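Local coordinates for protein glucose-6-phosphate 1-dehydrogenase (Kluyveromyces lactis, PDB 7E6I) that catalyses the NADP-dependent oxidation of glucose 6-phosphate to 6-phosphogluconolactone, the first and probably rate-limiting step of the oxidative pentose phosphate pathway, at residues Ile287-Arg292 and Pro456-Tyr461. Numbering follows the deposited sequence.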
# COMPACT_ATOMS: atom_id res chain seq x y z
N ILE A 287 19.53 11.13 -4.20
CA ILE A 287 19.75 9.75 -3.77
C ILE A 287 20.68 9.78 -2.56
O ILE A 287 21.69 10.48 -2.56
CB ILE A 287 20.30 8.93 -4.95
CG1 ILE A 287 19.31 7.85 -5.32
CG2 ILE A 287 21.71 8.47 -4.79
CD1 ILE A 287 18.05 8.47 -5.82
N GLY A 288 20.30 9.06 -1.50
CA GLY A 288 21.02 9.14 -0.24
C GLY A 288 21.08 7.79 0.45
O GLY A 288 20.24 6.92 0.24
N GLN A 289 22.11 7.63 1.28
CA GLN A 289 22.34 6.44 2.10
C GLN A 289 22.68 6.91 3.51
O GLN A 289 23.41 7.89 3.68
CB GLN A 289 23.49 5.56 1.54
CG GLN A 289 23.70 4.24 2.26
CD GLN A 289 24.95 3.50 1.80
OE1 GLN A 289 26.02 3.60 2.42
NE2 GLN A 289 24.82 2.77 0.69
N TYR A 290 22.13 6.25 4.52
CA TYR A 290 22.26 6.82 5.86
C TYR A 290 23.58 6.44 6.51
O TYR A 290 23.99 5.27 6.49
CB TYR A 290 21.06 6.47 6.75
CG TYR A 290 20.91 5.06 7.26
CD1 TYR A 290 21.50 4.66 8.46
CD2 TYR A 290 20.09 4.15 6.59
CE1 TYR A 290 21.32 3.35 8.94
CE2 TYR A 290 19.90 2.85 7.06
CZ TYR A 290 20.52 2.46 8.24
OH TYR A 290 20.31 1.18 8.69
N GLY A 291 24.27 7.45 7.04
CA GLY A 291 25.48 7.26 7.81
C GLY A 291 25.20 7.36 9.29
O GLY A 291 24.06 7.45 9.74
N ARG A 292 26.29 7.35 10.07
CA ARG A 292 26.15 7.40 11.52
C ARG A 292 25.50 8.71 11.96
O ARG A 292 25.67 9.75 11.33
CB ARG A 292 27.52 7.26 12.17
CG ARG A 292 27.94 5.81 12.40
CD ARG A 292 29.38 5.73 12.89
NE ARG A 292 30.06 4.55 12.37
CZ ARG A 292 31.37 4.45 12.24
NH1 ARG A 292 32.15 5.47 12.59
NH2 ARG A 292 31.91 3.34 11.77
N PRO A 456 25.23 6.01 -9.73
CA PRO A 456 25.77 7.04 -8.85
C PRO A 456 25.95 6.54 -7.43
O PRO A 456 25.29 5.60 -6.99
CB PRO A 456 24.72 8.16 -8.91
CG PRO A 456 23.93 7.88 -10.15
CD PRO A 456 23.92 6.39 -10.29
N GLN A 457 26.87 7.17 -6.71
CA GLN A 457 27.07 6.84 -5.31
C GLN A 457 26.10 7.67 -4.48
O GLN A 457 26.08 8.89 -4.62
CB GLN A 457 28.51 7.14 -4.89
CG GLN A 457 28.69 7.43 -3.40
CD GLN A 457 28.70 6.16 -2.55
OE1 GLN A 457 29.19 5.11 -2.99
NE2 GLN A 457 28.14 6.25 -1.33
N PRO A 458 25.26 7.05 -3.65
CA PRO A 458 24.37 7.85 -2.80
C PRO A 458 25.17 8.76 -1.88
O PRO A 458 26.20 8.38 -1.33
CB PRO A 458 23.58 6.80 -2.00
CG PRO A 458 24.32 5.52 -2.19
CD PRO A 458 24.98 5.62 -3.54
N LYS A 459 24.69 9.99 -1.75
CA LYS A 459 25.25 10.88 -0.75
C LYS A 459 24.88 10.37 0.64
O LYS A 459 23.81 9.80 0.84
CB LYS A 459 24.75 12.30 -0.99
CG LYS A 459 23.86 12.84 0.10
CD LYS A 459 23.40 14.28 -0.22
CE LYS A 459 23.10 14.49 -1.71
NZ LYS A 459 22.52 15.85 -1.94
N ILE A 460 25.80 10.55 1.59
CA ILE A 460 25.61 10.04 2.95
C ILE A 460 24.86 11.07 3.77
O ILE A 460 25.06 12.28 3.61
CB ILE A 460 26.96 9.68 3.59
CG1 ILE A 460 27.70 8.67 2.71
CG2 ILE A 460 26.77 9.09 4.98
CD1 ILE A 460 27.05 7.30 2.73
N TYR A 461 23.96 10.61 4.65
CA TYR A 461 23.24 11.53 5.52
C TYR A 461 23.17 10.89 6.90
O TYR A 461 23.05 9.67 7.01
CB TYR A 461 21.81 11.87 5.02
CG TYR A 461 20.84 10.71 4.95
CD1 TYR A 461 20.78 9.90 3.82
CD2 TYR A 461 19.97 10.44 5.99
CE1 TYR A 461 19.90 8.84 3.74
CE2 TYR A 461 19.09 9.38 5.92
CZ TYR A 461 19.06 8.58 4.79
OH TYR A 461 18.17 7.52 4.70
O HOH W 1 27.94 4.53 0.90
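The phenol ring of Tyr-461 lies across strand 285-291, one face under Tyr-290, whose CA sits over the ring centre as a CH-pi contact 3.8 Å from the centroid. Tyr-290 CB touches Tyr-461 CZ at 3.5 Å on the same face, while the carbonyl carbon of Gly-288 meets the ring at its edge, in plane. The Tyr-290 ring turns away from strand 459-462 and meets the Tyr-463 ring at about 90°, its OH bonded to Thr-225 N. With CG between its backbone N and carbonyl carbon (chi1 64°), Tyr-461 is brought back over the neighbouring strand; its OH hydrogen-bonds Thr-315 OG1 and the carbonyl O of Lys-339, a residue of the glucose 6-phosphate pocket. A leucine here would probably leave both without their phenol partner and take away the flat face on which Tyr-290 CA and CB rest. Gly-288 suits this place, since a side chain would crowd ring atom CD1. In the mixed sheet of the C-terminal domain, strand 459-462 is outermost at one end and runs parallel to 285-291. Bonds pass alternately in each direction: Lys-459 N to Ile-287 O, Gln-289 N to Lys-459 O (2.8 Å, 159° at the hydrogen) and Tyr-461 N to Gln-289 O. On the sheet face opposite the Tyr-461 ring, the extended Gln-289 lays CB against Pro-458 CB (3.8 Å), and its NE2 is held by Ser-311 O and Cys-313 O. One water donates to Gln-289 OE1 (2.6 Å) and accepts from Gln-457 NE2, which also bonds Pro-458 O. Ile-287 CG2 presses on Pro-458 CA at 3.4 Å.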